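Local structure of RNA-binding protein 12 (Homo sapiens, 2EK1) at residues F36-C47 with E59-E69. The protein probably binds RNA through its RNA recognition motif, a compact domain found here as a two-chain assembly. Numbering follows the deposited sequence.
Sequences FYGYQVIPGSVC and EAMVAFESRDE
The hydroxyl OG of S45 is held between the two segments: it accepts from A63 N at 2.8 Å and donates to I42 O in that carbonyl's plane, on a lone pair. Serine suits the place because OG, turned between its own backbone N and carbonyl carbon (chi1 75°), reaches both, reinforcing the type I turn I42–S45, whose I42 O also accepts from S45 N, and taking the N-H of A63 in strand 59–64. With an alanine here, A63 N would probably lose its acceptor, and the turn would be less firmly tied to the strand. One residue's backbone serves both ways, for A63 O takes a nearly straight bond from I42 N (2.8 Å, 171°). Farther along, C47 and M61 form an antiparallel hydrogen-bonded pair, and C47 SG lies against M61 CB at 3.5 Å, M61 being selenomethionine; this cysteine also makes a disulfide to C47 of the second subunit, where the sheet continues.

On the face of strand 59–64 that carries V62 and F64, apolar side chains pack against helices 29–35 and 67–77. Flat F64 can offer its edge to the face of F36 in an offset edge-to-face pair, planes at 77°, and a face to V41 CG2 as a CH-pi contact. Beta-branched V62 has two methyls for two neighbours, CG1 meeting V41 CG2 at 3.5 Å and CG2 meeting V46 CG2 at 3.6 Å.

Here the loop after the first helix and the start of the second strand dock on strand 59–64, one of two central strands in the four-stranded sheet of the beta-alpha-beta-beta-alpha-beta RNA recognition motif.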
loop_
_atom_site.group_PDB
_atom_site.type_symbol
_atom_site.label_atom_id
_atom_site.label_comp_id
_atom_site.label_asym_id
_atom_site.label_seq_id
_atom_site.Cartn_x
_atom_site.Cartn_y
_atom_site.Cartn_z
ATOM N N PHE A 36 0.929 13.487 -9.007
ATOM C CA PHE A 36 2.201 13.896 -8.489
ATOM C C PHE A 36 3.180 14.332 -9.577
ATOM O O PHE A 36 4.386 14.332 -9.344
ATOM C CB PHE A 36 2.852 12.796 -7.624
ATOM C CG PHE A 36 2.114 12.515 -6.376
ATOM C CD1 PHE A 36 1.177 11.448 -6.301
ATOM C CD2 PHE A 36 2.235 13.385 -5.263
ATOM C CE1 PHE A 36 0.376 11.223 -5.162
ATOM C CE2 PHE A 36 1.417 13.166 -4.067
ATOM C CZ PHE A 36 0.479 12.081 -4.019
ATOM N N TYR A 37 2.634 14.736 -10.725
ATOM C CA TYR A 37 3.477 15.163 -11.873
ATOM C C TYR A 37 4.268 16.386 -11.457
ATOM O O TYR A 37 3.740 17.353 -10.893
ATOM C CB TYR A 37 2.613 15.457 -13.137
ATOM C CG TYR A 37 3.427 15.875 -14.400
ATOM C CD1 TYR A 37 3.656 17.231 -14.689
ATOM C CD2 TYR A 37 3.998 14.908 -15.260
ATOM C CE1 TYR A 37 4.461 17.638 -15.817
ATOM C CE2 TYR A 37 4.793 15.295 -16.383
ATOM C CZ TYR A 37 5.022 16.687 -16.634
ATOM O OH TYR A 37 5.875 17.111 -17.651
ATOM N N GLY A 38 5.558 16.317 -11.656
ATOM C CA GLY A 38 6.343 17.459 -11.297
ATOM C C GLY A 38 6.875 17.219 -9.914
ATOM O O GLY A 38 7.655 18.058 -9.388
ATOM N N TYR A 39 6.489 16.119 -9.268
ATOM C CA TYR A 39 7.068 15.931 -7.935
ATOM C C TYR A 39 7.990 14.741 -7.677
ATOM O O TYR A 39 8.344 14.493 -6.548
ATOM C CB TYR A 39 5.971 16.022 -6.807
ATOM C CG TYR A 39 5.476 17.420 -6.475
ATOM C CD1 TYR A 39 5.922 18.107 -5.339
ATOM C CD2 TYR A 39 4.673 18.081 -7.369
ATOM C CE1 TYR A 39 5.585 19.460 -5.110
ATOM C CE2 TYR A 39 4.338 19.427 -7.194
ATOM C CZ TYR A 39 4.808 20.135 -6.066
ATOM O OH TYR A 39 4.562 21.519 -6.037
ATOM N N GLN A 40 8.393 13.972 -8.677
ATOM C CA GLN A 40 9.360 12.874 -8.380
ATOM C C GLN A 40 8.954 11.693 -7.453
ATOM O O GLN A 40 9.723 11.071 -6.684
ATOM C CB GLN A 40 10.664 13.494 -7.915
ATOM C CG GLN A 40 11.343 14.409 -8.963
ATOM C CD GLN A 40 10.463 15.569 -9.493
ATOM O OE1 GLN A 40 10.210 15.664 -10.701
ATOM N NE2 GLN A 40 10.000 16.435 -8.597
ATOM N N VAL A 41 7.690 11.368 -7.563
ATOM C CA VAL A 41 7.155 10.246 -6.871
ATOM C C VAL A 41 7.834 9.080 -7.589
ATOM O O VAL A 41 8.008 9.113 -8.790
ATOM C CB VAL A 41 5.634 10.287 -7.130
ATOM C CG1 VAL A 41 5.346 9.917 -8.560
ATOM C CG2 VAL A 41 4.902 9.414 -6.226
ATOM N N ILE A 42 8.206 8.033 -6.878
ATOM C CA ILE A 42 8.793 6.869 -7.467
ATOM C C ILE A 42 7.662 6.140 -8.186
ATOM O O ILE A 42 6.699 5.671 -7.522
ATOM C CB ILE A 42 9.335 5.954 -6.393
ATOM C CG1 ILE A 42 10.428 6.724 -5.624
ATOM C CG2 ILE A 42 9.777 4.709 -7.037
ATOM C CD1 ILE A 42 10.991 6.052 -4.397
ATOM N N PRO A 43 7.792 5.942 -9.531
ATOM C CA PRO A 43 6.742 5.292 -10.318
ATOM C C PRO A 43 6.222 3.851 -10.085
ATOM O O PRO A 43 5.079 3.552 -10.527
ATOM C CB PRO A 43 7.178 5.590 -11.792
ATOM C CG PRO A 43 8.477 6.399 -11.680
ATOM C CD PRO A 43 9.025 5.990 -10.338
ATOM N N GLY A 44 6.974 2.995 -9.376
ATOM C CA GLY A 44 6.517 1.625 -9.071
ATOM C C GLY A 44 6.249 1.449 -7.558
ATOM O O GLY A 44 6.143 0.307 -7.060
ATOM N N SER A 45 6.040 2.578 -6.844
ATOM C CA SER A 45 5.857 2.565 -5.375
ATOM C C SER A 45 4.389 2.689 -4.989
ATOM O O SER A 45 4.077 2.662 -3.803
ATOM C CB SER A 45 6.612 3.778 -4.696
ATOM O OG SER A 45 5.893 5.029 -4.924
ATOM N N VAL A 46 3.490 2.829 -5.943
ATOM C CA VAL A 46 2.096 3.060 -5.528
ATOM C C VAL A 46 1.424 1.749 -5.034
ATOM O O VAL A 46 1.542 0.713 -5.726
ATOM C CB VAL A 46 1.234 3.530 -6.703
ATOM C CG1 VAL A 46 -0.212 3.733 -6.235
ATOM C CG2 VAL A 46 1.784 4.841 -7.315
ATOM N N CYS A 47 0.737 1.783 -3.887
ATOM C CA CYS A 47 -0.048 0.572 -3.474
ATOM C C CYS A 47 -1.397 1.157 -3.109
ATOM O O CYS A 47 -1.441 2.228 -2.557
ATOM C CB CYS A 47 0.614 -0.204 -2.304
ATOM S SG CYS A 47 0.358 0.605 -0.757
ATOM N N GLU A 59 -7.746 5.020 -0.489
ATOM C CA GLU A 59 -6.458 5.316 0.148
ATOM C C GLU A 59 -5.288 4.670 -0.587
ATOM O O GLU A 59 -5.458 3.620 -1.229
ATOM C CB GLU A 59 -6.475 4.850 1.624
ATOM C CG GLU A 59 -7.482 5.628 2.472
ATOM C CD GLU A 59 -7.556 5.241 3.937
ATOM O OE1 GLU A 59 -6.677 4.504 4.452
ATOM O OE2 GLU A 59 -8.526 5.714 4.569
ATOM N N ALA A 60 -4.099 5.252 -0.445
ATOM C CA ALA A 60 -2.905 4.732 -1.119
ATOM C C ALA A 60 -1.655 5.172 -0.348
ATOM O O ALA A 60 -1.748 6.027 0.541
ATOM C CB ALA A 60 -2.860 5.246 -2.447
HETATM N N MSE A 61 -0.542 4.556 -0.646
HETATM C CA MSE A 61 0.751 4.844 -0.060
HETATM C C MSE A 61 1.515 5.058 -1.347
HETATM O O MSE A 61 1.288 4.350 -2.366
HETATM C CB MSE A 61 1.322 3.634 0.678
HETATM C CG MSE A 61 0.408 3.092 1.758
HETATM SE SE MSE A 61 1.291 1.638 2.669
HETATM C CE MSE A 61 2.167 2.911 3.826
ATOM N N VAL A 62 2.415 6.019 -1.295
ATOM C CA VAL A 62 3.202 6.393 -2.442
ATOM C C VAL A 62 4.579 6.870 -1.865
ATOM O O VAL A 62 4.661 7.410 -0.732
ATOM C CB VAL A 62 2.372 7.495 -3.137
ATOM C CG1 VAL A 62 3.100 8.724 -3.270
ATOM C CG2 VAL A 62 1.691 6.983 -4.386
ATOM N N ALA A 63 5.650 6.646 -2.611
ATOM C CA ALA A 63 6.978 7.006 -2.076
ATOM C C ALA A 63 7.767 7.951 -2.965
ATOM O O ALA A 63 7.554 8.016 -4.118
ATOM C CB ALA A 63 7.797 5.767 -1.792
ATOM N N PHE A 64 8.709 8.649 -2.343
ATOM C CA PHE A 64 9.539 9.623 -3.000
ATOM C C PHE A 64 10.964 9.270 -2.571
ATOM O O PHE A 64 11.204 8.673 -1.470
ATOM C CB PHE A 64 9.183 11.037 -2.466
ATOM C CG PHE A 64 7.764 11.436 -2.730
ATOM C CD1 PHE A 64 7.426 12.182 -3.874
ATOM C CD2 PHE A 64 6.772 11.034 -1.900
ATOM C CE1 PHE A 64 6.125 12.516 -4.153
ATOM C CE2 PHE A 64 5.423 11.384 -2.200
ATOM C CZ PHE A 64 5.115 12.122 -3.320
ATOM N N GLU A 65 11.873 9.687 -3.427
ATOM C CA GLU A 65 13.284 9.459 -3.236
ATOM C C GLU A 65 13.879 10.039 -1.997
ATOM O O GLU A 65 14.757 9.466 -1.432
ATOM C CB GLU A 65 14.096 9.928 -4.459
ATOM C CG GLU A 65 13.743 9.179 -5.789
ATOM C CD GLU A 65 13.984 7.674 -5.753
ATOM O OE1 GLU A 65 14.005 7.009 -6.839
ATOM O OE2 GLU A 65 14.148 7.110 -4.635
ATOM N N SER A 66 13.397 11.167 -1.559
ATOM C CA SER A 66 13.946 11.774 -0.349
ATOM C C SER A 66 12.830 12.235 0.615
ATOM O O SER A 66 11.640 12.365 0.210
ATOM C CB SER A 66 14.785 12.989 -0.738
ATOM O OG SER A 66 13.958 13.938 -1.385
ATOM N N ARG A 67 13.198 12.477 1.892
ATOM C CA ARG A 67 12.213 12.982 2.844
ATOM C C ARG A 67 11.792 14.388 2.422
ATOM O O ARG A 67 10.570 14.700 2.465
ATOM C CB ARG A 67 12.769 13.056 4.276
ATOM C CG ARG A 67 11.716 13.318 5.332
ATOM C CD ARG A 67 12.311 13.252 6.730
ATOM N NE ARG A 67 11.315 13.163 7.810
ATOM C CZ ARG A 67 10.639 12.045 8.136
ATOM N NH1 ARG A 67 10.856 10.920 7.454
ATOM N NH2 ARG A 67 9.772 12.033 9.167
ATOM N N ASP A 68 12.757 15.244 2.014
ATOM C CA ASP A 68 12.411 16.616 1.570
ATOM C C ASP A 68 11.397 16.564 0.410
ATOM O O ASP A 68 10.463 17.345 0.437
ATOM C CB ASP A 68 13.619 17.449 1.099
ATOM C CG ASP A 68 14.467 17.998 2.239
ATOM O OD1 ASP A 68 15.308 18.894 1.953
ATOM O OD2 ASP A 68 14.340 17.590 3.406
ATOM N N GLU A 69 11.541 15.679 -0.582
ATOM C CA GLU A 69 10.527 15.658 -1.671
ATOM C C GLU A 69 9.121 15.204 -1.158
ATOM O O GLU A 69 8.111 15.782 -1.574
ATOM C CB GLU A 69 10.987 14.797 -2.862
ATOM C CG GLU A 69 12.134 15.493 -3.672
ATOM C CD GLU A 69 12.962 14.450 -4.411
ATOM O OE1 GLU A 69 12.955 14.410 -5.627
ATOM O OE2 GLU A 69 13.619 13.640 -3.742
HETATM O O HOH W 1 12.184 16.678 -6.977
#